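Local coordinates for protein phosphoribosylaminoimidazole carboxylase, ATPase subunit (Thermus thermophilus, PDB 3AW8) that probably catalyses the ATP-dependent carboxylation of 5-aminoimidazole ribonucleotide with bicarbonate to N5-carboxyaminoimidazole ribonucleotide in purine biosynthesis, at residues E100-P112 against E227-Y239. Residues are numbered along the deposited sequence; the frame is centred on the assembly and turned at random.
Sequences EKTFFQGLGVPTP and EAYALRAMEALDY
Y229 slides past V109 in the opposite direction, V109 CG1 coming 3.3 Å from Y229 CD1, while P110 crosses the tyrosine at about a right angle, its CD 3.7 Å from Y229 CZ. The hydroxyl of Y229 is hydrogen-bonded to K225, one turn earlier in its helix. Cut back to alanine, this position would probably leave a gap beside V109 and P110 and K225 without its hydroxyl partner. One turn on, R232 bends its chain at chi2 and chi3 to bring NE within 3.0 Å of L107 O, a weak, bent bond (130°) at the carbonyl end of helix 100-107, where G108 closes a Schellman motif. L107 forks over the neighbouring helix, CD1 against A233 CA and CD2 3.7 Å from A236 CB, and F104 CZ meets A233 CB. F103 swings out to the C-terminal end of helix 220-237, its CG trans to the backbone N (chi1 171°), and sets CZ 3.6 Å from L237 CG. The axes of 100-107 and 227-237 cross at 111°, the small side chains of A233 and A236 accepting the larger ones opposite. F104 also stacks on F256, and P110 is backbone-bonded to it, a junction of helices 97-107 and 220-237 with strand 253-260 within the ATP-grasp fold, about 12 Å from P110's side chain to the bound AMP.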
loop_
_atom_site.group_PDB
_atom_site.type_symbol
_atom_site.label_atom_id
_atom_site.label_comp_id
_atom_site.label_asym_id
_atom_site.label_seq_id
_atom_site.Cartn_x
_atom_site.Cartn_y
_atom_site.Cartn_z
ATOM N N GLU A 100 -19.937 -1.932 -28.188
ATOM C CA GLU A 100 -18.512 -1.996 -27.869
ATOM C C GLU A 100 -17.682 -2.268 -29.125
ATOM O O GLU A 100 -16.748 -1.523 -29.447
ATOM C CB GLU A 100 -18.272 -3.101 -26.838
ATOM C CG GLU A 100 -17.072 -2.892 -25.941
ATOM C CD GLU A 100 -16.931 -3.996 -24.908
ATOM O OE1 GLU A 100 -16.159 -3.826 -23.939
ATOM O OE2 GLU A 100 -17.595 -5.042 -25.071
ATOM N N LYS A 101 -18.036 -3.339 -29.828
ATOM C CA LYS A 101 -17.347 -3.731 -31.050
ATOM C C LYS A 101 -17.412 -2.659 -32.143
ATOM O O LYS A 101 -16.398 -2.336 -32.764
ATOM C CB LYS A 101 -17.937 -5.038 -31.587
ATOM C CG LYS A 101 -17.092 -6.284 -31.352
ATOM C CD LYS A 101 -17.034 -6.675 -29.892
ATOM C CE LYS A 101 -16.665 -8.150 -29.730
ATOM N NZ LYS A 101 -15.363 -8.510 -30.365
ATOM N N THR A 102 -18.601 -2.110 -32.383
ATOM C CA THR A 102 -18.752 -1.086 -33.415
ATOM C C THR A 102 -17.879 0.113 -33.094
ATOM O O THR A 102 -17.211 0.654 -33.975
ATOM C CB THR A 102 -20.210 -0.592 -33.552
ATOM O OG1 THR A 102 -20.565 0.188 -32.405
ATOM C CG2 THR A 102 -21.165 -1.766 -33.683
ATOM N N PHE A 103 -17.886 0.523 -31.827
ATOM C CA PHE A 103 -17.087 1.665 -31.388
ATOM C C PHE A 103 -15.602 1.496 -31.727
ATOM O O PHE A 103 -14.991 2.378 -32.336
ATOM C CB PHE A 103 -17.274 1.885 -29.882
ATOM C CG PHE A 103 -16.327 2.893 -29.287
ATOM C CD1 PHE A 103 -15.122 2.486 -28.717
ATOM C CD2 PHE A 103 -16.636 4.248 -29.294
ATOM C CE1 PHE A 103 -14.240 3.414 -28.160
ATOM C CE2 PHE A 103 -15.760 5.181 -28.740
ATOM C CZ PHE A 103 -14.561 4.763 -28.172
ATOM N N PHE A 104 -15.020 0.366 -31.334
ATOM C CA PHE A 104 -13.612 0.121 -31.625
ATOM C C PHE A 104 -13.418 -0.132 -33.112
ATOM O O PHE A 104 -12.419 0.290 -33.697
ATOM C CB PHE A 104 -13.077 -1.064 -30.804
ATOM C CG PHE A 104 -12.573 -0.676 -29.445
ATOM C CD1 PHE A 104 -13.458 -0.332 -28.430
ATOM C CD2 PHE A 104 -11.210 -0.591 -29.197
ATOM C CE1 PHE A 104 -12.994 0.095 -27.190
ATOM C CE2 PHE A 104 -10.735 -0.165 -27.958
ATOM C CZ PHE A 104 -11.631 0.181 -26.952
ATOM N N GLN A 105 -14.373 -0.822 -33.724
ATOM C CA GLN A 105 -14.288 -1.092 -35.149
ATOM C C GLN A 105 -14.247 0.249 -35.872
ATOM O O GLN A 105 -13.606 0.386 -36.910
ATOM C CB GLN A 105 -15.498 -1.903 -35.617
ATOM C CG GLN A 105 -15.641 -1.960 -37.130
ATOM C CD GLN A 105 -16.802 -2.827 -37.568
ATOM O OE1 GLN A 105 -16.704 -4.054 -37.573
ATOM N NE2 GLN A 105 -17.915 -2.195 -37.926
ATOM N N GLY A 106 -14.926 1.239 -35.299
ATOM C CA GLY A 106 -14.957 2.562 -35.890
ATOM C C GLY A 106 -13.702 3.379 -35.640
ATOM O O GLY A 106 -13.467 4.380 -36.310
ATOM N N LEU A 107 -12.899 2.967 -34.668
ATOM C CA LEU A 107 -11.664 3.676 -34.350
ATOM C C LEU A 107 -10.528 3.155 -35.216
ATOM O O LEU A 107 -9.444 3.739 -35.262
ATOM C CB LEU A 107 -11.310 3.491 -32.873
ATOM C CG LEU A 107 -12.169 4.247 -31.863
ATOM C CD1 LEU A 107 -11.778 3.831 -30.457
ATOM C CD2 LEU A 107 -11.978 5.746 -32.057
ATOM N N GLY A 108 -10.787 2.050 -35.904
ATOM C CA GLY A 108 -9.776 1.474 -36.767
ATOM C C GLY A 108 -8.995 0.369 -36.089
ATOM O O GLY A 108 -7.874 0.057 -36.495
ATOM N N VAL A 109 -9.579 -0.227 -35.054
ATOM C CA VAL A 109 -8.905 -1.304 -34.346
ATOM C C VAL A 109 -9.574 -2.640 -34.677
ATOM O O VAL A 109 -10.801 -2.762 -34.663
ATOM C CB VAL A 109 -8.904 -1.069 -32.796
ATOM C CG1 VAL A 109 -8.609 0.392 -32.486
ATOM C CG2 VAL A 109 -10.224 -1.481 -32.195
ATOM N N PRO A 110 -8.763 -3.654 -35.002
ATOM C CA PRO A 110 -9.233 -4.997 -35.346
ATOM C C PRO A 110 -10.141 -5.622 -34.290
ATOM O O PRO A 110 -9.907 -5.482 -33.093
ATOM C CB PRO A 110 -7.933 -5.778 -35.512
ATOM C CG PRO A 110 -6.988 -4.742 -36.029
ATOM C CD PRO A 110 -7.301 -3.557 -35.150
ATOM N N THR A 111 -11.178 -6.313 -34.747
ATOM C CA THR A 111 -12.116 -6.985 -33.856
ATOM C C THR A 111 -12.544 -8.259 -34.560
ATOM O O THR A 111 -12.583 -8.306 -35.785
ATOM C CB THR A 111 -13.391 -6.142 -33.596
ATOM O OG1 THR A 111 -14.248 -6.205 -34.744
ATOM C CG2 THR A 111 -13.032 -4.686 -33.322
ATOM N N PRO A 112 -12.872 -9.313 -33.802
ATOM C CA PRO A 112 -13.295 -10.558 -34.446
ATOM C C PRO A 112 -14.494 -10.270 -35.343
ATOM O O PRO A 112 -15.193 -9.274 -35.153
ATOM C CB PRO A 112 -13.688 -11.445 -33.266
ATOM C CG PRO A 112 -12.841 -10.931 -32.152
ATOM C CD PRO A 112 -12.918 -9.440 -32.337
ATOM N N GLU A 227 -0.928 0.437 -27.252
ATOM C CA GLU A 227 -1.003 1.794 -26.744
ATOM C C GLU A 227 -1.693 2.716 -27.740
ATOM O O GLU A 227 -2.453 3.604 -27.354
ATOM C CB GLU A 227 0.399 2.309 -26.419
ATOM C CG GLU A 227 1.073 1.545 -25.293
ATOM C CD GLU A 227 2.361 2.194 -24.832
ATOM O OE1 GLU A 227 2.333 3.402 -24.531
ATOM O OE2 GLU A 227 3.401 1.502 -24.762
ATOM N N ALA A 228 -1.431 2.494 -29.024
ATOM C CA ALA A 228 -2.023 3.300 -30.082
ATOM C C ALA A 228 -3.543 3.128 -30.087
ATOM O O ALA A 228 -4.297 4.109 -30.129
ATOM C CB ALA A 228 -1.442 2.892 -31.419
ATOM N N TYR A 229 -3.994 1.879 -30.047
ATOM C CA TYR A 229 -5.422 1.612 -30.026
ATOM C C TYR A 229 -6.026 2.261 -28.779
ATOM O O TYR A 229 -7.103 2.861 -28.829
ATOM C CB TYR A 229 -5.690 0.103 -29.985
ATOM C CG TYR A 229 -5.162 -0.684 -31.169
ATOM C CD1 TYR A 229 -5.371 -0.246 -32.476
ATOM C CD2 TYR A 229 -4.514 -1.901 -30.982
ATOM C CE1 TYR A 229 -4.953 -1.004 -33.570
ATOM C CE2 TYR A 229 -4.091 -2.670 -32.069
ATOM C CZ TYR A 229 -4.317 -2.217 -33.362
ATOM O OH TYR A 229 -3.937 -2.990 -34.438
ATOM N N ALA A 230 -5.315 2.149 -27.661
ATOM C CA ALA A 230 -5.782 2.700 -26.394
ATOM C C ALA A 230 -5.910 4.215 -26.419
ATOM O O ALA A 230 -6.858 4.772 -25.863
ATOM C CB ALA A 230 -4.851 2.279 -25.276
ATOM N N LEU A 231 -4.957 4.881 -27.059
ATOM C CA LEU A 231 -4.974 6.335 -27.140
ATOM C C LEU A 231 -6.202 6.782 -27.925
ATOM O O LEU A 231 -6.888 7.748 -27.561
ATOM C CB LEU A 231 -3.709 6.839 -27.837
ATOM C CG LEU A 231 -3.023 8.062 -27.225
ATOM C CD1 LEU A 231 -1.889 8.492 -28.133
ATOM C CD2 LEU A 231 -4.014 9.192 -27.036
ATOM N N ARG A 232 -6.482 6.068 -29.008
ATOM C CA ARG A 232 -7.622 6.403 -29.837
ATOM C C ARG A 232 -8.918 6.302 -29.041
ATOM O O ARG A 232 -9.750 7.207 -29.076
ATOM C CB ARG A 232 -7.664 5.494 -31.072
ATOM C CG ARG A 232 -6.556 5.805 -32.081
ATOM C CD ARG A 232 -6.998 5.532 -33.525
ATOM N NE ARG A 232 -6.740 4.161 -33.963
ATOM C CZ ARG A 232 -5.532 3.687 -34.259
ATOM N NH1 ARG A 232 -4.461 4.471 -34.167
ATOM N NH2 ARG A 232 -5.396 2.424 -34.646
ATOM N N ALA A 233 -9.072 5.208 -28.308
ATOM C CA ALA A 233 -10.269 4.994 -27.507
ATOM C C ALA A 233 -10.457 6.066 -26.432
ATOM O O ALA A 233 -11.537 6.657 -26.315
ATOM C CB ALA A 233 -10.225 3.613 -26.867
ATOM N N MET A 234 -9.411 6.323 -25.650
ATOM C CA MET A 234 -9.495 7.318 -24.582
ATOM C C MET A 234 -9.846 8.725 -25.068
ATOM O O MET A 234 -10.693 9.395 -24.476
ATOM C CB MET A 234 -8.188 7.363 -23.784
ATOM C CG MET A 234 -7.898 6.099 -22.989
ATOM S SD MET A 234 -6.482 6.291 -21.893
ATOM C CE MET A 234 -5.147 5.690 -22.910
ATOM N N GLU A 235 -9.200 9.173 -26.143
ATOM C CA GLU A 235 -9.464 10.506 -26.677
ATOM C C GLU A 235 -10.834 10.588 -27.323
ATOM O O GLU A 235 -11.499 11.619 -27.259
ATOM C CB GLU A 235 -8.381 10.895 -27.674
ATOM C CG GLU A 235 -7.001 10.868 -27.055
ATOM C CD GLU A 235 -5.966 11.573 -27.896
ATOM O OE1 GLU A 235 -5.773 11.171 -29.065
ATOM O OE2 GLU A 235 -5.344 12.528 -27.377
ATOM N N ALA A 236 -11.260 9.495 -27.939
ATOM C CA ALA A 236 -12.567 9.452 -28.568
ATOM C C ALA A 236 -13.661 9.623 -27.520
ATOM O O ALA A 236 -14.706 10.203 -27.799
ATOM C CB ALA A 236 -12.755 8.125 -29.293
ATOM N N LEU A 237 -13.415 9.119 -26.312
ATOM C CA LEU A 237 -14.393 9.191 -25.227
ATOM C C LEU A 237 -14.128 10.295 -24.217
ATOM O O LEU A 237 -14.917 10.480 -23.291
ATOM C CB LEU A 237 -14.426 7.865 -24.465
ATOM C CG LEU A 237 -14.932 6.581 -25.120
ATOM C CD1 LEU A 237 -14.356 5.380 -24.381
ATOM C CD2 LEU A 237 -16.450 6.559 -25.104
ATOM N N ASP A 238 -13.031 11.030 -24.385
ATOM C CA ASP A 238 -12.679 12.073 -23.422
ATOM C C ASP A 238 -12.540 11.370 -22.078
ATOM O O ASP A 238 -13.012 11.842 -21.042
ATOM C CB ASP A 238 -13.773 13.134 -23.343
ATOM C CG ASP A 238 -13.428 14.374 -24.137
ATOM O OD1 ASP A 238 -13.364 14.299 -25.389
ATOM O OD2 ASP A 238 -13.204 15.425 -23.498
ATOM N N TYR A 239 -11.880 10.221 -22.131
ATOM C CA TYR A 239 -11.675 9.378 -20.974
ATOM C C TYR A 239 -10.795 10.021 -19.918
ATOM O O TYR A 239 -9.797 10.674 -20.226
ATOM C CB TYR A 239 -11.045 8.048 -21.405
ATOM C CG TYR A 239 -11.331 6.912 -20.450
ATOM C CD1 TYR A 239 -12.491 6.153 -20.574
ATOM C CD2 TYR A 239 -10.461 6.619 -19.401
ATOM C CE1 TYR A 239 -12.780 5.132 -19.680
ATOM C CE2 TYR A 239 -10.743 5.599 -18.496
ATOM C CZ TYR A 239 -11.901 4.860 -18.644
ATOM O OH TYR A 239 -12.174 3.833 -17.781
#